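Local coordinates for foldase protein PrsA (Streptococcus pneumoniae, PDB 5TVL) that probably assists the folding of secreted proteins outside the cell after their translocation and belongs to a family of peptidyl-prolyl cis-trans isomerases, at residues A95-A100 with F244-I248; Y116-A122 with G165-S171; Q179-A183 with V195-T199; L187-S193 with I210-K216. All blocks are in the same frame, centred on the assembly; numbering follows the deposited sequence.

Contact 1 of 4, residues A95-A100 with F244-I248; sequences AVKKVA and FVQSI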
loop_
_atom_site.group_PDB
_atom_site.type_symbol
_atom_site.label_atom_id
_atom_site.label_comp_id
_atom_site.label_asym_id
_atom_site.label_seq_id
_atom_site.Cartn_x
_atom_site.Cartn_y
_atom_site.Cartn_z
ATOM N N ALA A 95 14.802 -10.140 8.958
ATOM C CA ALA A 95 14.558 -9.927 10.391
ATOM C C ALA A 95 13.092 -9.591 10.712
ATOM O O ALA A 95 12.560 -10.042 11.729
ATOM C CB ALA A 95 15.468 -8.832 10.925
ATOM N N VAL A 96 12.455 -8.802 9.846
ATOM C CA VAL A 96 11.043 -8.407 10.014
ATOM C C VAL A 96 10.088 -9.604 9.851
ATOM O O VAL A 96 9.052 -9.667 10.524
ATOM C CB VAL A 96 10.668 -7.240 9.052
ATOM C CG1 VAL A 96 9.167 -6.967 9.033
ATOM C CG2 VAL A 96 11.417 -5.966 9.441
ATOM N N LYS A 97 10.436 -10.546 8.975
ATOM C CA LYS A 97 9.653 -11.779 8.807
ATOM C C LYS A 97 9.678 -12.661 10.063
ATOM O O LYS A 97 8.663 -13.257 10.403
ATOM C CB LYS A 97 10.148 -12.575 7.592
ATOM C CG LYS A 97 9.233 -13.707 7.135
ATOM C CD LYS A 97 9.869 -14.480 5.987
ATOM C CE LYS A 97 9.062 -15.701 5.575
ATOM N NZ LYS A 97 7.912 -15.362 4.698
ATOM N N LYS A 98 10.825 -12.738 10.744
ATOM C CA LYS A 98 10.955 -13.539 11.979
ATOM C C LYS A 98 10.091 -13.023 13.126
ATOM O O LYS A 98 9.417 -13.811 13.799
ATOM C CB LYS A 98 12.407 -13.587 12.470
ATOM C CG LYS A 98 13.334 -14.433 11.623
ATOM C CD LYS A 98 14.623 -14.721 12.371
ATOM C CE LYS A 98 15.613 -15.491 11.513
ATOM N NZ LYS A 98 16.882 -15.770 12.243
ATOM N N VAL A 99 10.133 -11.710 13.359
ATOM C CA VAL A 99 9.385 -11.097 14.464
ATOM C C VAL A 99 7.879 -11.118 14.165
ATOM O O VAL A 99 7.070 -11.326 15.074
ATOM C CB VAL A 99 9.887 -9.664 14.788
ATOM C CG1 VAL A 99 9.053 -9.026 15.897
ATOM C CG2 VAL A 99 11.356 -9.694 15.199
ATOM N N ALA A 100 7.513 -10.920 12.897
ATOM C CA ALA A 100 6.116 -11.041 12.462
ATOM C C ALA A 100 5.585 -12.459 12.675
ATOM O O ALA A 100 4.471 -12.631 13.161
ATOM C CB ALA A 100 5.975 -10.635 11.001
ATOM N N PHE A 244 6.228 -0.713 11.292
ATOM C CA PHE A 244 6.692 -1.991 11.835
ATOM C C PHE A 244 8.179 -2.221 11.556
ATOM O O PHE A 244 8.931 -2.564 12.465
ATOM C CB PHE A 244 5.863 -3.155 11.276
ATOM C CG PHE A 244 6.089 -4.455 11.996
ATOM C CD1 PHE A 244 5.708 -4.596 13.330
ATOM C CD2 PHE A 244 6.684 -5.538 11.353
ATOM C CE1 PHE A 244 5.916 -5.788 14.007
ATOM C CE2 PHE A 244 6.894 -6.732 12.028
ATOM C CZ PHE A 244 6.508 -6.857 13.355
ATOM N N VAL A 245 8.592 -2.007 10.307
ATOM C CA VAL A 245 9.991 -2.201 9.887
ATOM C C VAL A 245 10.915 -1.283 10.691
ATOM O O VAL A 245 11.956 -1.725 11.185
ATOM C CB VAL A 245 10.175 -1.956 8.359
ATOM C CG1 VAL A 245 11.649 -1.965 7.958
ATOM C CG2 VAL A 245 9.417 -3.000 7.545
ATOM N N GLN A 246 10.515 -0.017 10.819
ATOM C CA GLN A 246 11.244 0.979 11.615
ATOM C C GLN A 246 11.385 0.575 13.081
ATOM O O GLN A 246 12.436 0.805 13.684
ATOM C CB GLN A 246 10.561 2.352 11.533
ATOM C CG GLN A 246 10.686 3.037 10.176
ATOM C CD GLN A 246 12.051 3.654 9.943
ATOM O OE1 GLN A 246 12.528 4.446 10.755
ATOM N NE2 GLN A 246 12.683 3.307 8.823
ATOM N N SER A 247 10.332 -0.018 13.650
ATOM C CA SER A 247 10.368 -0.483 15.044
ATOM C C SER A 247 11.364 -1.636 15.228
ATOM O O SER A 247 12.089 -1.664 16.221
ATOM C CB SER A 247 8.969 -0.874 15.552
ATOM O OG SER A 247 8.546 -2.128 15.038
ATOM N N ILE A 248 11.408 -2.559 14.261
ATOM C CA ILE A 248 12.368 -3.674 14.281
ATOM C C ILE A 248 13.800 -3.141 14.164
ATOM O O ILE A 248 14.680 -3.558 14.917
ATOM C CB ILE A 248 12.096 -4.720 13.161
ATOM C CG1 ILE A 248 10.699 -5.351 13.306
ATOM C CG2 ILE A 248 13.159 -5.816 13.158
ATOM C CD1 ILE A 248 10.401 -5.994 14.648
#
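Val96 divides its two methyl groups between Phe244 and Ile248, and these three residues carry most of the buried surface where segment 95-100 meets segment 244-248. With CG1 anti to the backbone N (chi1 170°), Val96 sends that branch to the edge of the Phe244 ring, near its plane, where CG1 lies 3.7 Å from Phe244 CD2. Val96 and Phe244 lie alongside one another, pointing opposite ways. Val96 O also sits at the ring edge, in plane with it. The second methyl, CG2, turns to Ile248 instead and approaches its CG1 at 4.0 Å, while touching Val245 CG2 at a similar separation.

Segments 95-100 and 244-248, parts of helices 79-102 and 242-255, cross almost perpendicularly (98°), their local axes 10.0 Å apart at closest approach. Between the two segments the chain forms the four-stranded antiparallel sheet of the parvulin-type fold, so the contact is a worked example of a helical part built from sequence far apart, consistent with PrsA-type foldases.

Ile248 extends the apolar surface toward Val99: the branch ends of the two meet tip to tip, with Ile248 CD1 3.5 Å from Val99 CG1. Ile248 CG1 also lies over one face of the Phe244 ring, offset toward its rim. Ala100 CB comes within 4.1 Å of Phe244 CE2 from an oblique direction. Leu235 and Lys238 of helix 227-239 also touch Ala100, and Thr243 of the second subunit packs on Phe244.

Contact 2 of 4, residues Y116-A122 with G165-S171; sequences YTPDVTA and GEITFDS
Val120 and Phe169 face each other in a hydrogen-bonded antiparallel pair that joins strand 166-169, at one border of the parvulin-type four-stranded sheet, to strand 120-127. Phe169 CG stands between its own backbone N and carbonyl carbon (chi1 54°), which turns the ring back across the neighbouring strand. Val120 CG2 then sits over one face, 4.2 Å from the ring centroid and offset toward the rim, in a CH-pi contact; Ala122 CB approaches the same ring obliquely. Phe185 and Ala184 of helix 178-186 pack against this side, on Val120 and Phe169 respectively.

The other face carries Thr121 and Thr168, a non-hydrogen-bonded pair whose side chains meet at an angle, their OG1 atoms linked by no more than a weak bond. Thr121 CG2 rests on the extended chain of Glu166, 3.7 Å from Glu166 CG.

Past the strand ends the two segments stay joined by main-chain and side-chain bonds. The Tyr116 ring and the Asp170 carboxylate are inclined at 56°, and Tyr116 OH makes a weak hydrogen bond to Asp170 OD1. Ser171 works in both directions: its N donates to Thr117 O, and Thr117 N donates almost straight, at 173°, to Ser171 OG 3.1 Å away.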
loop_
_atom_site.group_PDB
_atom_site.type_symbol
_atom_site.label_atom_id
_atom_site.label_comp_id
_atom_site.label_asym_id
_atom_site.label_seq_id
_atom_site.Cartn_x
_atom_site.Cartn_y
_atom_site.Cartn_z
ATOM N N TYR A 116 -11.015 -14.325 4.857
ATOM C CA TYR A 116 -10.513 -15.025 3.668
ATOM C C TYR A 116 -11.616 -15.795 2.943
ATOM O O TYR A 116 -12.452 -16.434 3.576
ATOM C CB TYR A 116 -9.382 -15.981 4.061
ATOM C CG TYR A 116 -8.833 -16.837 2.937
ATOM C CD1 TYR A 116 -7.861 -16.346 2.066
ATOM C CD2 TYR A 116 -9.275 -18.149 2.757
ATOM C CE1 TYR A 116 -7.350 -17.137 1.042
ATOM C CE2 TYR A 116 -8.773 -18.943 1.739
ATOM C CZ TYR A 116 -7.813 -18.435 0.885
ATOM O OH TYR A 116 -7.321 -19.231 -0.120
ATOM N N THR A 117 -11.582 -15.731 1.611
ATOM C CA THR A 117 -12.487 -16.470 0.729
ATOM C C THR A 117 -11.612 -17.371 -0.151
ATOM O O THR A 117 -10.648 -16.886 -0.749
ATOM C CB THR A 117 -13.305 -15.514 -0.162
ATOM O OG1 THR A 117 -13.835 -14.448 0.635
ATOM C CG2 THR A 117 -14.453 -16.237 -0.848
ATOM N N PRO A 118 -11.938 -18.679 -0.241
ATOM C CA PRO A 118 -11.049 -19.626 -0.924
ATOM C C PRO A 118 -11.036 -19.485 -2.448
ATOM O O PRO A 118 -11.774 -18.667 -3.004
ATOM C CB PRO A 118 -11.618 -20.984 -0.510
ATOM C CG PRO A 118 -13.075 -20.725 -0.364
ATOM C CD PRO A 118 -13.176 -19.341 0.217
ATOM N N ASP A 119 -10.190 -20.282 -3.102
ATOM C CA ASP A 119 -10.011 -20.214 -4.557
ATOM C C ASP A 119 -11.333 -20.367 -5.306
ATOM O O ASP A 119 -12.104 -21.284 -5.035
ATOM C CB ASP A 119 -9.006 -21.274 -5.058
ATOM C CG ASP A 119 -7.556 -20.796 -5.002
ATOM O OD1 ASP A 119 -7.268 -19.670 -5.463
ATOM O OD2 ASP A 119 -6.693 -21.556 -4.515
ATOM N N VAL A 120 -11.595 -19.435 -6.217
ATOM C CA VAL A 120 -12.701 -19.538 -7.162
ATOM C C VAL A 120 -12.127 -19.387 -8.569
ATOM O O VAL A 120 -11.241 -18.562 -8.801
ATOM C CB VAL A 120 -13.818 -18.492 -6.888
ATOM C CG1 VAL A 120 -14.204 -18.503 -5.415
ATOM C CG2 VAL A 120 -13.418 -17.084 -7.319
ATOM N N THR A 121 -12.603 -20.215 -9.492
ATOM C CA THR A 121 -12.274 -20.069 -10.904
ATOM C C THR A 121 -13.333 -19.177 -11.543
ATOM O O THR A 121 -14.497 -19.173 -11.126
ATOM C CB THR A 121 -12.219 -21.431 -11.618
ATOM O OG1 THR A 121 -11.407 -22.336 -10.859
ATOM C CG2 THR A 121 -11.633 -21.290 -13.023
ATOM N N ALA A 122 -12.918 -18.408 -12.542
ATOM C CA ALA A 122 -13.819 -17.509 -13.255
ATOM C C ALA A 122 -13.199 -17.082 -14.569
ATOM O O ALA A 122 -11.998 -17.263 -14.782
ATOM C CB ALA A 122 -14.132 -16.284 -12.406
ATOM N N GLY A 165 -10.281 -16.428 -21.324
ATOM C CA GLY A 165 -10.549 -15.511 -20.215
ATOM C C GLY A 165 -10.393 -16.070 -18.804
ATOM O O GLY A 165 -10.552 -15.323 -17.840
ATOM N N GLU A 166 -10.041 -17.352 -18.671
ATOM C CA GLU A 166 -10.122 -18.053 -17.382
ATOM C C GLU A 166 -9.033 -17.626 -16.400
ATOM O O GLU A 166 -7.916 -17.298 -16.801
ATOM C CB GLU A 166 -10.067 -19.577 -17.583
ATOM C CG GLU A 166 -10.300 -20.387 -16.308
ATOM C CD GLU A 166 -10.513 -21.867 -16.565
ATOM O OE1 GLU A 166 -11.451 -22.214 -17.315
ATOM O OE2 GLU A 166 -9.754 -22.686 -16.002
ATOM N N ILE A 167 -9.378 -17.646 -15.113
ATOM C CA ILE A 167 -8.440 -17.333 -14.034
ATOM C C ILE A 167 -8.945 -17.877 -12.691
ATOM O O ILE A 167 -10.152 -17.911 -12.447
ATOM C CB ILE A 167 -8.176 -15.806 -13.939
ATOM C CG1 ILE A 167 -7.060 -15.503 -12.927
ATOM C CG2 ILE A 167 -9.452 -15.039 -13.593
ATOM C CD1 ILE A 167 -6.382 -14.167 -13.146
ATOM N N THR A 168 -8.007 -18.305 -11.845
ATOM C CA THR A 168 -8.283 -18.742 -10.473
ATOM C C THR A 168 -7.681 -17.720 -9.501
ATOM O O THR A 168 -6.589 -17.205 -9.752
ATOM C CB THR A 168 -7.673 -20.135 -10.208
ATOM O OG1 THR A 168 -8.172 -21.067 -11.175
ATOM C CG2 THR A 168 -8.018 -20.644 -8.812
ATOM N N PHE A 169 -8.390 -17.422 -8.408
ATOM C CA PHE A 169 -7.896 -16.473 -7.392
ATOM C C PHE A 169 -8.556 -16.592 -6.012
ATOM O O PHE A 169 -9.707 -17.012 -5.894
ATOM C CB PHE A 169 -8.010 -15.022 -7.896
ATOM C CG PHE A 169 -9.390 -14.625 -8.358
ATOM C CD1 PHE A 169 -9.772 -14.798 -9.687
ATOM C CD2 PHE A 169 -10.300 -14.040 -7.478
ATOM C CE1 PHE A 169 -11.037 -14.418 -10.120
ATOM C CE2 PHE A 169 -11.566 -13.661 -7.905
ATOM C CZ PHE A 169 -11.935 -13.848 -9.229
ATOM N N ASP A 170 -7.796 -16.219 -4.981
ATOM C CA ASP A 170 -8.301 -16.068 -3.616
ATOM C C ASP A 170 -8.886 -14.672 -3.458
ATOM O O ASP A 170 -8.869 -13.869 -4.389
ATOM C CB ASP A 170 -7.165 -16.208 -2.591
ATOM C CG ASP A 170 -6.503 -17.559 -2.611
ATOM O OD1 ASP A 170 -7.216 -18.576 -2.720
ATOM O OD2 ASP A 170 -5.263 -17.607 -2.478
ATOM N N SER A 171 -9.393 -14.388 -2.262
ATOM C CA SER A 171 -9.649 -13.018 -1.819
ATOM C C SER A 171 -8.356 -12.210 -1.710
ATOM O O SER A 171 -8.362 -11.005 -1.946
ATOM C CB SER A 171 -10.329 -13.026 -0.453
ATOM O OG SER A 171 -9.543 -13.737 0.494
#

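Contact 3 of 4, residues Q179-A183 with V195-T199; sequences QVKKA and VITAT. With SO4 (sulfate ion), chain L.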
loop_
_atom_site.group_PDB
_atom_site.type_symbol
_atom_site.label_atom_id
_atom_site.label_comp_id
_atom_site.label_asym_id
_atom_site.label_seq_id
_atom_site.Cartn_x
_atom_site.Cartn_y
_atom_site.Cartn_z
ATOM N N GLN A 179 -12.683 -4.697 -6.633
ATOM C CA GLN A 179 -14.079 -4.684 -7.098
ATOM C C GLN A 179 -14.436 -5.817 -8.075
ATOM O O GLN A 179 -15.611 -6.183 -8.190
ATOM C CB GLN A 179 -14.465 -3.325 -7.709
ATOM C CG GLN A 179 -13.637 -2.869 -8.912
ATOM C CD GLN A 179 -12.522 -1.906 -8.529
ATOM O OE1 GLN A 179 -11.741 -2.188 -7.623
ATOM N NE2 GLN A 179 -12.443 -0.767 -9.213
ATOM N N VAL A 180 -13.437 -6.362 -8.775
ATOM C CA VAL A 180 -13.643 -7.539 -9.632
ATOM C C VAL A 180 -13.779 -8.803 -8.778
ATOM O O VAL A 180 -14.603 -9.674 -9.080
ATOM C CB VAL A 180 -12.510 -7.709 -10.674
ATOM C CG1 VAL A 180 -12.733 -8.955 -11.528
ATOM C CG2 VAL A 180 -12.414 -6.476 -11.567
ATOM N N LYS A 181 -12.960 -8.899 -7.727
ATOM C CA LYS A 181 -13.013 -10.025 -6.786
ATOM C C LYS A 181 -14.328 -10.062 -6.012
ATOM O O LYS A 181 -14.990 -11.101 -5.959
ATOM C CB LYS A 181 -11.846 -9.969 -5.793
ATOM C CG LYS A 181 -10.481 -10.230 -6.416
ATOM C CD LYS A 181 -9.390 -10.388 -5.368
ATOM C CE LYS A 181 -9.217 -9.122 -4.547
ATOM N NZ LYS A 181 -7.935 -9.099 -3.801
ATOM N N LYS A 182 -14.699 -8.928 -5.421
ATOM C CA LYS A 182 -15.932 -8.843 -4.634
ATOM C C LYS A 182 -17.170 -9.118 -5.482
ATOM O O LYS A 182 -18.098 -9.789 -5.019
ATOM C CB LYS A 182 -16.054 -7.484 -3.934
ATOM C CG LYS A 182 -15.085 -7.289 -2.774
ATOM C CD LYS A 182 -15.530 -8.049 -1.532
ATOM C CE LYS A 182 -14.560 -7.876 -0.373
ATOM N NZ LYS A 182 -14.454 -6.466 0.099
ATOM N N ALA A 183 -17.173 -8.617 -6.717
ATOM C CA ALA A 183 -18.257 -8.896 -7.671
ATOM C C ALA A 183 -18.365 -10.383 -8.011
ATOM O O ALA A 183 -19.467 -10.909 -8.119
ATOM C CB ALA A 183 -18.076 -8.085 -8.945
ATOM N N VAL A 195 -21.225 -4.618 -15.728
ATOM C CA VAL A 195 -19.923 -3.968 -15.947
ATOM C C VAL A 195 -19.334 -3.491 -14.612
ATOM O O VAL A 195 -19.994 -2.777 -13.851
ATOM C CB VAL A 195 -19.991 -2.785 -16.954
ATOM C CG1 VAL A 195 -18.614 -2.139 -17.121
ATOM C CG2 VAL A 195 -20.521 -3.255 -18.306
ATOM N N ILE A 196 -18.101 -3.927 -14.343
ATOM C CA ILE A 196 -17.306 -3.477 -13.203
ATOM C C ILE A 196 -16.330 -2.454 -13.761
ATOM O O ILE A 196 -15.840 -2.622 -14.876
ATOM C CB ILE A 196 -16.529 -4.648 -12.560
ATOM C CG1 ILE A 196 -17.497 -5.736 -12.077
ATOM C CG2 ILE A 196 -15.657 -4.165 -11.403
ATOM C CD1 ILE A 196 -16.927 -7.133 -12.147
ATOM N N THR A 197 -16.044 -1.410 -12.985
ATOM C CA THR A 197 -15.224 -0.290 -13.448
ATOM C C THR A 197 -14.045 -0.031 -12.509
ATOM O O THR A 197 -14.239 0.241 -11.322
ATOM C CB THR A 197 -16.070 0.993 -13.571
ATOM O OG1 THR A 197 -17.258 0.707 -14.319
ATOM C CG2 THR A 197 -15.293 2.107 -14.271
ATOM N N ALA A 198 -12.830 -0.150 -13.048
ATOM C CA ALA A 198 -11.625 0.382 -12.416
ATOM C C ALA A 198 -11.471 1.807 -12.936
ATOM O O ALA A 198 -11.124 2.009 -14.097
ATOM C CB ALA A 198 -10.410 -0.461 -12.769
ATOM N N THR A 199 -11.744 2.787 -12.074
ATOM C CA THR A 199 -11.892 4.188 -12.494
ATOM C C THR A 199 -10.588 4.833 -13.003
ATOM O O THR A 199 -9.487 4.342 -12.739
ATOM C CB THR A 199 -12.506 5.046 -11.358
ATOM O OG1 THR A 199 -13.021 6.266 -11.902
ATOM C CG2 THR A 199 -11.475 5.357 -10.256
HETATM S S SO4 L . -18.344 -3.795 0.272
HETATM O O1 SO4 L . -16.925 -4.216 0.303
HETATM O O2 SO4 L . -18.560 -2.855 -0.852
HETATM O O3 SO4 L . -19.209 -4.982 0.092
HETATM O O4 SO4 L . -18.684 -3.134 1.551
#
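Gln179 holds an uncommon helical rotamer, its CG wedged between the backbone N and the carbonyl carbon (chi1 59°), and from there it reaches Thr197 on the facing strand. A bend at chi2 (-97°) turns the amide toward the strand, so that Gln179 NE2 donates to Thr197 O at 2.9 Å. The bond is nearly straight at the hydrogen (166°), and the acceptor lies in the plane of the amide, whereas the donor is tilted from the plane of the Thr197 carbonyl. One side-chain N-H thus pins a helix to a main-chain oxygen of the strand that is outermost within this chain.

Beside this polar link, Ile196 projects from the strand onto the helix. Its CG2 rests 3.5 Å from Gln179 CG, the aliphatic root of the bent chain, and is also met by Val180 CG2, 4.0 Å away, the two side chains crossing at about a right angle. The other branch ends in CD1, 3.5 Å from Ala183 CB, one turn beyond Gln179.

On the exposed side Lys182 NZ forms a salt bridge with Glu178 and a weak hydrogen bond to O1 of a sulfate ion, probably a crystallisation component.

Segment 179-183 of helix 178-186 runs nearly antiparallel to strand 196-198 and packs on the parvulin-type sheet. Val180 and Ile196 both pack onto Val211 of strand 207-216, while Thr197 takes part in backbone hydrogen bonding with the second subunit.

Contact 4 of 4, residues L187-S193 with I210-K216; sequences LDVDGVS and IVKLTKK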
loop_
_atom_site.group_PDB
_atom_site.type_symbol
_atom_site.label_atom_id
_atom_site.label_comp_id
_atom_site.label_asym_id
_atom_site.label_seq_id
_atom_site.Cartn_x
_atom_site.Cartn_y
_atom_site.Cartn_z
ATOM N N LEU A 187 -21.506 -13.544 -7.075
ATOM C CA LEU A 187 -22.206 -14.342 -8.089
ATOM C C LEU A 187 -22.481 -15.769 -7.613
ATOM O O LEU A 187 -21.792 -16.287 -6.729
ATOM C CB LEU A 187 -21.384 -14.413 -9.379
ATOM C CG LEU A 187 -21.155 -13.099 -10.123
ATOM C CD1 LEU A 187 -20.009 -13.224 -11.118
ATOM C CD2 LEU A 187 -22.426 -12.633 -10.816
ATOM N N ASP A 188 -23.499 -16.389 -8.207
ATOM C CA ASP A 188 -23.670 -17.845 -8.152
ATOM C C ASP A 188 -22.902 -18.451 -9.325
ATOM O O ASP A 188 -22.433 -17.725 -10.209
ATOM C CB ASP A 188 -25.150 -18.235 -8.231
ATOM C CG ASP A 188 -25.964 -17.716 -7.052
ATOM O OD1 ASP A 188 -25.451 -17.702 -5.910
ATOM O OD2 ASP A 188 -27.130 -17.330 -7.272
ATOM N N VAL A 189 -22.782 -19.778 -9.331
ATOM C CA VAL A 189 -22.021 -20.482 -10.372
ATOM C C VAL A 189 -22.759 -20.352 -11.711
ATOM O O VAL A 189 -23.992 -20.390 -11.751
ATOM C CB VAL A 189 -21.768 -21.968 -10.001
ATOM C CG1 VAL A 189 -21.070 -22.716 -11.135
ATOM C CG2 VAL A 189 -20.940 -22.061 -8.722
ATOM N N ASP A 190 -21.987 -20.180 -12.785
ATOM C CA ASP A 190 -22.497 -19.847 -14.128
ATOM C C ASP A 190 -23.269 -18.512 -14.169
ATOM O O ASP A 190 -24.173 -18.337 -14.988
ATOM C CB ASP A 190 -23.344 -20.994 -14.714
ATOM C CG ASP A 190 -22.602 -22.325 -14.746
ATOM O OD1 ASP A 190 -21.394 -22.341 -15.067
ATOM O OD2 ASP A 190 -23.240 -23.364 -14.464
ATOM N N GLY A 191 -22.883 -17.572 -13.303
ATOM C CA GLY A 191 -23.535 -16.265 -13.201
ATOM C C GLY A 191 -22.646 -15.182 -13.782
ATOM O O GLY A 191 -21.435 -15.197 -13.572
ATOM N N VAL A 192 -23.255 -14.243 -14.505
ATOM C CA VAL A 192 -22.534 -13.180 -15.210
ATOM C C VAL A 192 -22.780 -11.841 -14.513
ATOM O O VAL A 192 -23.931 -11.451 -14.295
ATOM C CB VAL A 192 -22.973 -13.086 -16.693
ATOM C CG1 VAL A 192 -22.282 -11.920 -17.399
ATOM C CG2 VAL A 192 -22.689 -14.395 -17.423
ATOM N N SER A 193 -21.696 -11.146 -14.169
ATOM C CA SER A 193 -21.782 -9.821 -13.555
ATOM C C SER A 193 -22.154 -8.765 -14.592
ATOM O O SER A 193 -22.033 -8.995 -15.800
ATOM C CB SER A 193 -20.446 -9.439 -12.893
ATOM O OG SER A 193 -19.447 -9.114 -13.854
ATOM N N ILE A 210 -16.065 -7.636 -17.174
ATOM C CA ILE A 210 -17.252 -8.489 -17.093
ATOM C C ILE A 210 -16.754 -9.838 -16.586
ATOM O O ILE A 210 -15.823 -10.401 -17.161
ATOM C CB ILE A 210 -17.958 -8.650 -18.461
ATOM C CG1 ILE A 210 -18.351 -7.279 -19.034
ATOM C CG2 ILE A 210 -19.203 -9.518 -18.325
ATOM C CD1 ILE A 210 -18.741 -7.301 -20.499
ATOM N N VAL A 211 -17.369 -10.345 -15.516
ATOM C CA VAL A 211 -16.928 -11.580 -14.856
ATOM C C VAL A 211 -17.980 -12.677 -15.023
ATOM O O VAL A 211 -19.180 -12.411 -14.946
ATOM C CB VAL A 211 -16.662 -11.357 -13.348
ATOM C CG1 VAL A 211 -16.096 -12.615 -12.694
ATOM C CG2 VAL A 211 -15.707 -10.196 -13.134
ATOM N N LYS A 212 -17.504 -13.902 -15.248
ATOM C CA LYS A 212 -18.334 -15.104 -15.340
ATOM C C LYS A 212 -17.762 -16.122 -14.352
ATOM O O LYS A 212 -16.660 -16.631 -14.565
ATOM C CB LYS A 212 -18.291 -15.653 -16.774
ATOM C CG LYS A 212 -18.951 -17.012 -17.005
ATOM C CD LYS A 212 -20.465 -16.915 -17.102
ATOM C CE LYS A 212 -21.100 -18.288 -17.283
ATOM N NZ LYS A 212 -20.850 -18.881 -18.628
ATOM N N LEU A 213 -18.502 -16.416 -13.282
ATOM C CA LEU A 213 -18.063 -17.407 -12.291
ATOM C C LEU A 213 -18.231 -18.823 -12.851
ATOM O O LEU A 213 -19.315 -19.186 -13.306
ATOM C CB LEU A 213 -18.845 -17.262 -10.981
ATOM C CG LEU A 213 -18.267 -17.999 -9.764
ATOM C CD1 LEU A 213 -16.990 -17.332 -9.267
ATOM C CD2 LEU A 213 -19.292 -18.074 -8.645
ATOM N N THR A 214 -17.147 -19.599 -12.811
ATOM C CA THR A 214 -17.109 -20.973 -13.325
ATOM C C THR A 214 -17.128 -21.990 -12.176
ATOM O O THR A 214 -17.931 -22.928 -12.196
ATOM C CB THR A 214 -15.858 -21.203 -14.209
ATOM O OG1 THR A 214 -15.852 -20.260 -15.288
ATOM C CG2 THR A 214 -15.830 -22.620 -14.790
ATOM N N LYS A 215 -16.239 -21.810 -11.196
ATOM C CA LYS A 215 -16.118 -22.722 -10.053
ATOM C C LYS A 215 -15.900 -21.941 -8.755
ATOM O O LYS A 215 -15.325 -20.851 -8.771
ATOM C CB LYS A 215 -14.957 -23.700 -10.287
ATOM C CG LYS A 215 -14.993 -24.977 -9.455
ATOM C CD LYS A 215 -16.118 -25.912 -9.881
ATOM C CE LYS A 215 -15.956 -27.310 -9.300
ATOM N NZ LYS A 215 -15.007 -28.153 -10.080
ATOM N N LYS A 216 -16.369 -22.508 -7.643
ATOM C CA LYS A 216 -16.241 -21.897 -6.319
ATOM C C LYS A 216 -15.931 -22.980 -5.293
ATOM O O LYS A 216 -16.688 -23.940 -5.166
ATOM C CB LYS A 216 -17.541 -21.177 -5.936
ATOM C CG LYS A 216 -17.459 -20.349 -4.655
ATOM C CD LYS A 216 -18.835 -19.925 -4.153
ATOM C CE LYS A 216 -19.504 -18.927 -5.087
ATOM N NZ LYS A 216 -20.708 -18.295 -4.478
#
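Leu187 and Leu213 form the apolar centre, their CB atoms 4.1 Å apart. From this core Leu187 reaches on with CD1 to Val211 CG1, at 4.3 Å. Leu213 CG is anti to the backbone N (chi1 -166°), and the chain beyond brings CD2 against Leu187 O and Asp188 O and to Val189 CG2. Further along, Val192 splits its branches: CG1 meets Ile210 CG2, while CG2 lies 3.4 Å from Lys212 CD, on the aliphatic part of that bent chain.

Around this core the loop folds in a type II turn, Asp188 to Gly191, which belongs to the connection between helix 178-186 and strand 196-198 of the parvulin-type domain. The turn is bonded to Leu213 and the nearby Ser193 to Val211, so the bonds flank Lys212. Asp190 N donates to Leu213 O, Leu213 N to Gly191 O, and Ser193 N to Val211 O at 2.9 Å. Ser193 OG then accepts from Val211 N, also at 2.9 Å, a side chain standing in for the main-chain acceptor.

At the outer edge Lys216 NZ meets Leu187 O at 3.2 Å, nearly head-on to the carbonyl. Asp188 OD1 is 5.0 Å from Lys216 NZ, not in contact but perhaps near enough to contribute attraction. Backbone donors and acceptors thus satisfied would hold an irregular loop on the strand without requiring a continuous ladder of beta pairing.

Overall arrangement
From the N terminus, the chain first opens contact 1 at residues 95-100 and closes it only at 244-248, so the other three all nest inside that long loop, about 15 Å or more away between nearest atoms. Contact 2 closes first, when 165-171 returns to 116-122. Contact 3 then opens at 179-183 and contact 4 at 187-193; 195-199 closes the former before 210-216 closes the latter, so the two cross. Contacts 2, 3 and 4 touch one another within the parvulin-type domain: strand 120-127 joins contacts 2 and 4, helix 178-186 links 2 and 3, and Val211 links 3 and 4. Contact 1 instead ties together the separate helical part.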